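Virulent strain associated lipoprotein (Borreliella spielmanii A14S, PDB 6FZZ) is an outer surface lipoprotein of the PFam54 family that probably binds glutathione, as its Borrelia burgdorferi relative BBE31 does, and may assist colonization of the mammalian host. Local coordinates at residues N143-N146 against L147-L151; E200-K203 against L204-D207; I123-L126 against Y127-D131; I26-A29 against N30-K34. All coordinates share one frame; numbering follows the deposited sequence.

Contact 1: N143-N146 against L147-L151; sequences NLKN and LFEKL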
loop_
_atom_site.group_PDB
_atom_site.type_symbol
_atom_site.label_atom_id
_atom_site.label_comp_id
_atom_site.label_asym_id
_atom_site.label_seq_id
_atom_site.Cartn_x
_atom_site.Cartn_y
_atom_site.Cartn_z
ATOM N N ASN A 143 -23.474 -0.946 1.382
ATOM C CA ASN A 143 -22.488 -1.948 1.752
ATOM C C ASN A 143 -21.178 -1.683 1.000
ATOM O O ASN A 143 -20.119 -1.611 1.624
ATOM C CB ASN A 143 -23.061 -3.338 1.466
ATOM C CG ASN A 143 -22.231 -4.431 2.055
ATOM O OD1 ASN A 143 -21.866 -4.398 3.226
ATOM N ND2 ASN A 143 -21.914 -5.404 1.245
ATOM N N LEU A 144 -21.290 -1.436 -0.297
ATOM C CA LEU A 144 -20.165 -1.176 -1.144
ATOM C C LEU A 144 -19.389 0.041 -0.671
ATOM O O LEU A 144 -18.130 0.025 -0.628
ATOM C CB LEU A 144 -20.590 -1.047 -2.618
ATOM C CG LEU A 144 -19.565 -0.625 -3.651
ATOM C CD1 LEU A 144 -18.374 -1.571 -3.671
ATOM C CD2 LEU A 144 -20.189 -0.529 -5.060
ATOM N N LYS A 145 -20.124 1.096 -0.327
ATOM C CA LYS A 145 -19.480 2.289 0.164
ATOM C C LYS A 145 -18.740 2.024 1.476
ATOM O O LYS A 145 -17.626 2.436 1.631
ATOM C CB LYS A 145 -20.468 3.439 0.328
ATOM C CG LYS A 145 -19.820 4.718 0.937
ATOM C CD LYS A 145 -20.907 5.642 1.478
ATOM C CE LYS A 145 -20.432 7.069 1.749
ATOM N NZ LYS A 145 -19.913 7.126 3.126
ATOM N N ASN A 146 -19.380 1.386 2.431
ATOM C CA ASN A 146 -18.749 1.093 3.685
ATOM C C ASN A 146 -17.523 0.156 3.493
ATOM O O ASN A 146 -16.529 0.360 4.160
ATOM C CB ASN A 146 -19.737 0.420 4.626
ATOM C CG ASN A 146 -20.874 1.356 5.073
ATOM O OD1 ASN A 146 -20.749 2.590 5.090
ATOM N ND2 ASN A 146 -21.987 0.758 5.443
ATOM N N LEU A 147 -17.621 -0.857 2.632
ATOM C CA LEU A 147 -16.479 -1.784 2.375
ATOM C C LEU A 147 -15.281 -1.026 1.763
ATOM O O LEU A 147 -14.142 -1.142 2.195
ATOM C CB LEU A 147 -16.906 -2.934 1.501
ATOM C CG LEU A 147 -17.875 -3.954 2.130
ATOM C CD1 LEU A 147 -18.392 -4.872 1.061
ATOM C CD2 LEU A 147 -17.208 -4.802 3.179
ATOM N N PHE A 148 -15.572 -0.155 0.815
ATOM C CA PHE A 148 -14.515 0.571 0.106
ATOM C C PHE A 148 -13.811 1.554 1.002
ATOM O O PHE A 148 -12.564 1.687 1.002
ATOM C CB PHE A 148 -15.100 1.284 -1.118
ATOM C CG PHE A 148 -14.055 1.754 -2.060
ATOM C CD1 PHE A 148 -13.069 0.870 -2.531
ATOM C CD2 PHE A 148 -14.020 3.055 -2.490
ATOM C CE1 PHE A 148 -12.096 1.279 -3.408
ATOM C CE2 PHE A 148 -13.079 3.459 -3.405
ATOM C CZ PHE A 148 -12.096 2.593 -3.840
ATOM N N GLU A 149 -14.596 2.241 1.822
ATOM C CA GLU A 149 -14.046 3.110 2.827
ATOM C C GLU A 149 -13.203 2.407 3.837
ATOM O O GLU A 149 -12.111 2.899 4.205
ATOM C CB GLU A 149 -15.145 3.923 3.554
ATOM C CG GLU A 149 -15.792 4.913 2.671
ATOM C CD GLU A 149 -16.833 5.772 3.411
ATOM O OE1 GLU A 149 -17.243 5.413 4.509
ATOM O OE2 GLU A 149 -17.284 6.792 2.876
ATOM N N LYS A 150 -13.705 1.292 4.321
ATOM C CA LYS A 150 -12.912 0.451 5.224
ATOM C C LYS A 150 -11.610 -0.005 4.526
ATOM O O LYS A 150 -10.502 0.071 5.133
ATOM C CB LYS A 150 -13.711 -0.770 5.679
ATOM C CG LYS A 150 -14.784 -0.443 6.722
ATOM C CD LYS A 150 -15.302 -1.695 7.422
ATOM C CE LYS A 150 -16.318 -2.439 6.566
ATOM N NZ LYS A 150 -16.911 -3.682 7.190
ATOM N N LEU A 151 -11.720 -0.444 3.258
ATOM C CA LEU A 151 -10.492 -0.849 2.495
ATOM C C LEU A 151 -9.468 0.280 2.410
ATOM O O LEU A 151 -8.290 0.073 2.745
ATOM C CB LEU A 151 -10.874 -1.339 1.080
ATOM C CG LEU A 151 -9.756 -1.793 0.145
ATOM C CD1 LEU A 151 -9.009 -2.953 0.805
ATOM C CD2 LEU A 151 -10.409 -2.209 -1.156
#
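Lys145 and Glu149, one helical turn apart, lean together so that the ammonium meets the carboxylate in a salt bridge, Lys145 NZ to Glu149 OE2 at 2.7 Å. The nitrogen comes down from above the carboxylate plane, 36° out of it. A late bend makes this possible: the lysine chain runs out nearly straight and turns only at its last torsion (chi4 -88°), carrying NZ over to the glutamate, whose own chain is extended beyond CG. Lys145 CE follows, 3.4 Å from Glu149 OE2, so the acid lies against the lysine tail as well as its charge.

Both segments lie within helix 138-170 of an all-helical PFam54 fold, and regular i to i+4 backbone bonds run through them.

A second i to i+4 pair sits at Asn143 and Leu147. Here the amide nitrogen of Asn143, ND2, rests against the CD1 methyl of Leu147 at 3.6 Å, and the two side chains cross at a slant. Leu147 CG also lies 3.3 Å from the carbonyl oxygen of Asn143, the same atom that takes the Leu147 N-H at 2.8 Å.

Leu144 and Phe148 turn to the interior: Leu144 packs on Leu22 and Ile208, while Phe148 reaches Thr122 and Leu126 of helix 105-126. On the outer side, Lys150 CG passes 3.2 Å from Asn146 O, the carbonyl that accepts the Lys150 N-H.

Contact 2: E200-K203 against L204-D207; sequences ESEK and LKSD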
loop_
_atom_site.group_PDB
_atom_site.type_symbol
_atom_site.label_atom_id
_atom_site.label_comp_id
_atom_site.label_asym_id
_atom_site.label_seq_id
_atom_site.Cartn_x
_atom_site.Cartn_y
_atom_site.Cartn_z
ATOM N N GLU A 200 -7.108 -8.238 6.528
ATOM C CA GLU A 200 -8.327 -7.458 6.481
ATOM C C GLU A 200 -8.635 -6.924 5.054
ATOM O O GLU A 200 -9.764 -7.047 4.573
ATOM C CB GLU A 200 -8.209 -6.362 7.507
ATOM C CG GLU A 200 -9.435 -5.504 7.669
ATOM C CD GLU A 200 -9.284 -4.491 8.805
ATOM O OE1 GLU A 200 -8.440 -4.705 9.736
ATOM O OE2 GLU A 200 -10.069 -3.520 8.740
ATOM N N SER A 201 -7.619 -6.438 4.344
ATOM C CA SER A 201 -7.792 -5.945 2.989
ATOM C C SER A 201 -8.204 -7.013 2.009
ATOM O O SER A 201 -9.013 -6.774 1.109
ATOM C CB SER A 201 -6.513 -5.192 2.535
ATOM O OG SER A 201 -5.449 -6.094 2.318
ATOM N N GLU A 202 -7.672 -8.233 2.192
ATOM C CA GLU A 202 -8.056 -9.391 1.393
ATOM C C GLU A 202 -9.556 -9.686 1.469
ATOM O O GLU A 202 -10.190 -9.891 0.452
ATOM C CB GLU A 202 -7.240 -10.632 1.825
ATOM C CG GLU A 202 -7.613 -11.908 1.154
ATOM C CD GLU A 202 -7.378 -11.894 -0.338
ATOM O OE1 GLU A 202 -6.390 -11.318 -0.796
ATOM O OE2 GLU A 202 -8.227 -12.431 -1.073
ATOM N N LYS A 203 -10.095 -9.730 2.681
ATOM C CA LYS A 203 -11.527 -9.963 2.902
ATOM C C LYS A 203 -12.416 -8.799 2.370
ATOM O O LYS A 203 -13.476 -9.039 1.777
ATOM C CB LYS A 203 -11.735 -10.155 4.405
ATOM C CG LYS A 203 -13.147 -10.487 4.880
ATOM C CD LYS A 203 -13.852 -9.316 5.477
ATOM C CE LYS A 203 -15.110 -9.718 6.268
ATOM N NZ LYS A 203 -16.057 -10.504 5.431
ATOM N N LEU A 204 -12.035 -7.566 2.639
ATOM C CA LEU A 204 -12.769 -6.389 2.113
ATOM C C LEU A 204 -12.787 -6.397 0.618
ATOM O O LEU A 204 -13.830 -6.166 -0.009
ATOM C CB LEU A 204 -12.120 -5.072 2.605
ATOM C CG LEU A 204 -12.185 -4.873 4.118
ATOM C CD1 LEU A 204 -11.352 -3.703 4.531
ATOM C CD2 LEU A 204 -13.623 -4.745 4.626
ATOM N N LYS A 205 -11.608 -6.611 0.026
ATOM C CA LYS A 205 -11.558 -6.835 -1.426
ATOM C C LYS A 205 -12.517 -7.950 -1.888
ATOM O O LYS A 205 -13.353 -7.758 -2.831
ATOM C CB LYS A 205 -10.125 -7.141 -1.884
ATOM C CG LYS A 205 -9.972 -7.597 -3.349
ATOM C CD LYS A 205 -8.617 -8.184 -3.761
ATOM C CE LYS A 205 -8.364 -9.569 -3.159
ATOM N NZ LYS A 205 -7.025 -10.084 -3.378
ATOM N N SER A 206 -12.391 -9.145 -1.288
ATOM C CA SER A 206 -13.240 -10.287 -1.710
ATOM C C SER A 206 -14.742 -9.905 -1.492
ATOM O O SER A 206 -15.600 -10.161 -2.323
ATOM C CB SER A 206 -12.891 -11.568 -0.902
ATOM O OG SER A 206 -11.512 -11.833 -1.167
ATOM N N ASP A 207 -15.053 -9.206 -0.442
ATOM C CA ASP A 207 -16.447 -8.841 -0.276
ATOM C C ASP A 207 -16.912 -7.866 -1.390
ATOM O O ASP A 207 -18.025 -7.991 -1.889
ATOM C CB ASP A 207 -16.700 -8.208 1.045
ATOM C CG ASP A 207 -16.662 -9.200 2.217
ATOM O OD1 ASP A 207 -16.744 -10.435 2.042
ATOM O OD2 ASP A 207 -16.572 -8.697 3.336
#
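Four successive backbone N-H groups, Leu204 to Asp207, donate to the carbonyls of Glu200 to Lys203, making an unbroken alpha-helical turn; the Leu204 N to Glu200 O bond is nearly straight at 172°. Glu202 O takes two donors from one residue: Ser206 N at 2.9 Å and Ser206 OG, also at 2.9 Å, arriving from opposite faces of the carbonyl plane.

Lys203 and Asp207 form an i to i+4 salt bridge, Lys203 NZ to Asp207 OD2 at 2.8 Å, with NZ on the syn lone pair of Asp207 OD2. The lysine gets there by bending twice, at chi2 and chi4. The segments belong to helix 180-209, within a predicted coiled coil, and Leu204, Ser201 and Asp207 lie on its side facing helix 138-170. Leu204 CD1 lies alongside Glu200 CG at 4.1 Å, both side chains pointing the same way.

Glu202 and Lys205 are only three apart. The glutamate folds at chi2 (63°), and Lys205 NZ meets Glu202 OE1 at 2.9 Å on the syn side, 30° out of the carboxylate plane. The same ammonium also bonds Asn118 OD1 of helix 105-126 and a tetraethylene glycol, probably from the crystallisation liquor.

Contact 3: I123-L126 against Y127-D131; sequences IIHL and YPKKD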
loop_
_atom_site.group_PDB
_atom_site.type_symbol
_atom_site.label_atom_id
_atom_site.label_comp_id
_atom_site.label_asym_id
_atom_site.label_seq_id
_atom_site.Cartn_x
_atom_site.Cartn_y
_atom_site.Cartn_z
ATOM N N ILE A 123 -9.669 -0.927 -7.140
ATOM C CA ILE A 123 -9.929 0.298 -7.870
ATOM C C ILE A 123 -10.108 0.013 -9.375
ATOM O O ILE A 123 -11.121 0.452 -9.947
ATOM C CB ILE A 123 -8.865 1.371 -7.622
ATOM C CG1 ILE A 123 -8.900 1.779 -6.173
ATOM C CG2 ILE A 123 -9.155 2.550 -8.531
ATOM C CD1 ILE A 123 -7.635 2.503 -5.712
ATOM N N ILE A 124 -9.219 -0.816 -9.966
ATOM C CA ILE A 124 -9.380 -1.152 -11.390
ATOM C C ILE A 124 -10.614 -1.976 -11.674
ATOM O O ILE A 124 -11.161 -1.914 -12.767
ATOM C CB ILE A 124 -8.125 -1.771 -12.016
ATOM C CG1 ILE A 124 -7.793 -3.122 -11.425
ATOM C CG2 ILE A 124 -6.924 -0.856 -11.781
ATOM C CD1 ILE A 124 -6.407 -3.569 -11.829
ATOM N N HIS A 125 -11.075 -2.724 -10.677
ATOM C CA HIS A 125 -12.317 -3.401 -10.810
ATOM C C HIS A 125 -13.540 -2.483 -10.867
ATOM O O HIS A 125 -14.516 -2.716 -11.631
ATOM C CB HIS A 125 -12.496 -4.295 -9.619
ATOM C CG HIS A 125 -13.737 -5.064 -9.667
ATOM N ND1 HIS A 125 -13.925 -6.111 -10.550
ATOM C CD2 HIS A 125 -14.866 -4.977 -8.938
ATOM C CE1 HIS A 125 -15.143 -6.589 -10.403
ATOM N NE2 HIS A 125 -15.713 -5.960 -9.395
ATOM N N LEU A 126 -13.545 -1.486 -10.003
ATOM C CA LEU A 126 -14.727 -0.631 -9.869
ATOM C C LEU A 126 -14.816 0.488 -10.913
ATOM O O LEU A 126 -15.938 0.874 -11.344
ATOM C CB LEU A 126 -14.761 -0.034 -8.437
ATOM C CG LEU A 126 -15.054 -0.970 -7.266
ATOM C CD1 LEU A 126 -14.960 -0.230 -5.933
ATOM C CD2 LEU A 126 -16.450 -1.542 -7.360
ATOM N N TYR A 127 -13.664 1.048 -11.260
ATOM C CA TYR A 127 -13.560 2.214 -12.107
ATOM C C TYR A 127 -14.347 2.063 -13.441
ATOM O O TYR A 127 -15.232 2.937 -13.730
ATOM C CB TYR A 127 -12.139 2.757 -12.218
ATOM C CG TYR A 127 -12.105 4.057 -13.027
ATOM C CD1 TYR A 127 -12.404 5.292 -12.433
ATOM C CD2 TYR A 127 -11.838 4.043 -14.400
ATOM C CE1 TYR A 127 -12.419 6.482 -13.174
ATOM C CE2 TYR A 127 -11.848 5.236 -15.158
ATOM C CZ TYR A 127 -12.128 6.455 -14.537
ATOM O OH TYR A 127 -12.219 7.616 -15.283
ATOM N N PRO A 128 -14.162 0.938 -14.147
ATOM C CA PRO A 128 -14.844 0.745 -15.454
ATOM C C PRO A 128 -16.281 0.561 -15.297
ATOM O O PRO A 128 -17.023 0.698 -16.265
ATOM C CB PRO A 128 -14.192 -0.520 -16.033
ATOM C CG PRO A 128 -12.899 -0.660 -15.287
ATOM C CD PRO A 128 -13.105 -0.081 -13.924
ATOM N N LYS A 129 -16.714 0.204 -14.088
ATOM C CA LYS A 129 -18.096 -0.032 -13.819
ATOM C C LYS A 129 -18.878 1.106 -13.130
ATOM O O LYS A 129 -20.047 0.932 -12.754
ATOM C CB LYS A 129 -18.245 -1.271 -12.912
ATOM C CG LYS A 129 -17.507 -2.512 -13.436
ATOM C CD LYS A 129 -17.549 -3.578 -12.369
ATOM C CE LYS A 129 -16.973 -4.914 -12.861
ATOM N NZ LYS A 129 -15.528 -4.782 -13.182
ATOM N N LYS A 130 -18.228 2.225 -12.920
ATOM C CA LYS A 130 -18.749 3.207 -12.000
ATOM C C LYS A 130 -20.048 3.897 -12.530
ATOM O O LYS A 130 -20.822 4.415 -11.763
ATOM C CB LYS A 130 -17.685 4.262 -11.762
ATOM C CG LYS A 130 -17.494 5.173 -12.925
ATOM C CD LYS A 130 -16.297 6.053 -12.813
ATOM C CE LYS A 130 -16.425 7.178 -13.848
ATOM N NZ LYS A 130 -15.662 6.920 -15.076
ATOM N N ASP A 131 -20.235 3.928 -13.842
ATOM C CA ASP A 131 -21.458 4.528 -14.409
ATOM C C ASP A 131 -22.621 3.591 -14.396
ATOM O O ASP A 131 -23.743 3.973 -14.721
ATOM C CB ASP A 131 -21.159 5.111 -15.779
ATOM C CG ASP A 131 -20.168 6.250 -15.683
ATOM O OD1 ASP A 131 -20.103 6.920 -14.614
ATOM O OD2 ASP A 131 -19.425 6.465 -16.647
#
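Ile123 begins the last turn of helix 105-126, where the alpha-helix gives way to a 3-10 segment at 127-129 leading into the loop before helix 138-170. Its carbonyl takes the final regular i to i+4 bond across the junction, from Tyr127 N to Ile123 O at 2.9 Å, while its side chain packs inward on Phe148 and Ala29.

Ile124 would be next to accept such a bond, but four residues on stands Pro128, which has no N-H to give. Instead, Pro128 CD sits 2.9 Å from Ile124 O, and the ring lies against this carbonyl.

His125 meets Lys129, and the lysine does two things at once. Lys129 NZ bonds His125 O at 2.8 Å, in the carbonyl plane, on a lone pair, and at the same time lies over one face of the imidazole, displaced toward the rim. Lys129 CE adds a CH-pi contact, 3.9 Å from the centroid of the His125 ring. The chain of Lys129 runs extended and bends only at chi4, folding the ammonium back over the helix end; the imidazole is placed beneath it by His125 CG lying opposite its own main-chain nitrogen (chi1 -179°).

Leu126 buries its side chain against Ile208. Its carbonyl serves the tightened turn, accepting an N-H from three residues on. The 2.9 Å bond from Lys129 N to Leu126 O is bent, 133° at the hydrogen, its donor 56° out of the carbonyl plane.

Contact 4: I26-A29 against N30-K34; sequences IEKA and NTDRK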
loop_
_atom_site.group_PDB
_atom_site.type_symbol
_atom_site.label_atom_id
_atom_site.label_comp_id
_atom_site.label_asym_id
_atom_site.label_seq_id
_atom_site.Cartn_x
_atom_site.Cartn_y
_atom_site.Cartn_z
ATOM N N ILE A 26 -14.406 6.532 -5.832
ATOM C CA ILE A 26 -13.837 5.711 -6.881
ATOM C C ILE A 26 -13.045 6.599 -7.829
ATOM O O ILE A 26 -11.875 6.303 -8.166
ATOM C CB ILE A 26 -14.913 4.902 -7.620
ATOM C CG1 ILE A 26 -15.512 3.883 -6.647
ATOM C CG2 ILE A 26 -14.363 4.309 -8.885
ATOM C CD1 ILE A 26 -16.797 3.272 -7.164
ATOM N N GLU A 27 -13.630 7.746 -8.201
ATOM C CA GLU A 27 -12.911 8.624 -9.109
ATOM C C GLU A 27 -11.701 9.201 -8.445
ATOM O O GLU A 27 -10.651 9.323 -9.065
ATOM C CB GLU A 27 -13.858 9.665 -9.806
ATOM C CG GLU A 27 -14.960 8.929 -10.607
ATOM C CD GLU A 27 -15.757 9.823 -11.589
ATOM O OE1 GLU A 27 -15.109 10.721 -12.179
ATOM O OE2 GLU A 27 -17.009 9.623 -11.785
ATOM N N LYS A 28 -11.773 9.520 -7.163
ATOM C CA LYS A 28 -10.641 10.093 -6.493
ATOM C C LYS A 28 -9.488 9.058 -6.250
ATOM O O LYS A 28 -8.270 9.375 -6.327
ATOM C CB LYS A 28 -11.123 10.687 -5.169
ATOM C CG LYS A 28 -10.067 10.877 -4.071
ATOM C CD LYS A 28 -9.051 11.968 -4.385
ATOM C CE LYS A 28 -8.278 12.309 -3.123
ATOM N NZ LYS A 28 -7.045 13.089 -3.408
ATOM N N ALA A 29 -9.880 7.822 -5.961
ATOM C CA ALA A 29 -8.900 6.717 -5.798
ATOM C C ALA A 29 -8.143 6.439 -7.115
ATOM O O ALA A 29 -6.901 6.164 -7.106
ATOM C CB ALA A 29 -9.618 5.451 -5.351
ATOM N N ASN A 30 -8.897 6.503 -8.189
ATOM C CA ASN A 30 -8.330 6.354 -9.531
ATOM C C ASN A 30 -7.318 7.444 -9.888
ATOM O O ASN A 30 -6.200 7.162 -10.417
ATOM C CB ASN A 30 -9.402 6.204 -10.604
ATOM C CG ASN A 30 -8.808 5.772 -11.947
ATOM O OD1 ASN A 30 -8.280 4.689 -12.041
ATOM N ND2 ASN A 30 -8.800 6.657 -12.926
ATOM N N THR A 31 -7.611 8.680 -9.494
ATOM C CA THR A 31 -6.597 9.750 -9.623
ATOM C C THR A 31 -5.321 9.501 -8.838
ATOM O O THR A 31 -4.201 9.690 -9.369
ATOM C CB THR A 31 -7.171 11.138 -9.195
ATOM O OG1 THR A 31 -8.152 11.434 -10.131
ATOM C CG2 THR A 31 -6.119 12.231 -9.245
ATOM N N ASP A 32 -5.455 9.089 -7.578
ATOM C CA ASP A 32 -4.271 8.683 -6.821
ATOM C C ASP A 32 -3.504 7.587 -7.529
ATOM O O ASP A 32 -2.297 7.715 -7.652
ATOM C CB ASP A 32 -4.584 8.234 -5.394
ATOM C CG ASP A 32 -5.091 9.385 -4.531
ATOM O OD1 ASP A 32 -4.818 10.557 -4.865
ATOM O OD2 ASP A 32 -5.776 9.124 -3.525
ATOM N N ARG A 33 -4.176 6.537 -8.008
ATOM C CA ARG A 33 -3.464 5.471 -8.711
ATOM C C ARG A 33 -2.617 6.031 -9.844
ATOM O O ARG A 33 -1.496 5.547 -10.088
ATOM C CB ARG A 33 -4.411 4.413 -9.296
ATOM C CG ARG A 33 -3.613 3.346 -9.995
ATOM C CD ARG A 33 -4.448 2.234 -10.566
ATOM N NE ARG A 33 -3.708 0.960 -10.758
ATOM C CZ ARG A 33 -3.527 0.307 -11.924
ATOM N NH1 ARG A 33 -3.910 0.845 -13.089
ATOM N NH2 ARG A 33 -2.960 -0.923 -11.933
ATOM N N LYS A 34 -3.137 7.027 -10.560
ATOM C CA LYS A 34 -2.394 7.612 -11.711
ATOM C C LYS A 34 -1.108 8.332 -11.246
ATOM O O LYS A 34 -0.059 8.280 -11.900
ATOM C CB LYS A 34 -3.287 8.549 -12.553
ATOM C CG LYS A 34 -4.284 7.795 -13.394
ATOM C CD LYS A 34 -5.387 8.710 -13.914
ATOM C CE LYS A 34 -5.687 8.484 -15.395
ATOM N NZ LYS A 34 -7.149 8.393 -15.628
HETATM O O HOH W 1 -10.147 9.357 -11.989
#
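Lys28 and Asp32 supply the charged pair between these two turns of helix 15-41: a long salt bridge, 3.7 Å from Lys28 NZ to Asp32 OD1, so the attraction is probably modest. The lysine bends early, at chi2 (69°), which lays its tail along the helix toward the aspartate one turn ahead.

The backbone bonds are regular. Asn30, Thr31, Asp32 and Arg33 donate in turn to Ile26, Glu27, Lys28 and Ala29, the bond from Arg33 N to Ala29 O being 2.9 Å.

A water bridges this turn, donating to Glu27 O at 3.0 Å and accepting from Asn30 ND2 at 3.2 Å, and so gives Glu27 O a second partner beside the Thr31 N-H.

Packing carries the buried side. Ile26 and Ala29 both press on Phe148, Ile26 also packs on Leu126 of helix 105-126, and the Asn30 side chain rests on Tyr127. Arg33 leads away on an extended chain to Asp120 and Glu37, with which it forms salt bridges. One face in the core and the other carrying charges and water is the pattern of an amphipathic helix, here in a predicted coiled-coil region packed into a helical bundle.

Overall arrangement
Along the chain the order is contact 4 on helix 15-41, contact 3 at the end of helix 105-126, contact 1 on helix 138-170 and contact 2 on helix 180-209. Each is local to its own stretch, yet neighbouring helices bring them together: contacts 3 and 4 have centres 10 Å apart, as do contacts 1 and 2, while contacts 2 and 4 stand 19 Å apart and do not touch. Contact 1 lies in the middle and touches each of the other three. The four lie on four helices of an all-helical bundle: contacts 1, 3 and 4 share the hydrophobic packing round Phe148, and contact 2 joins through contact 1.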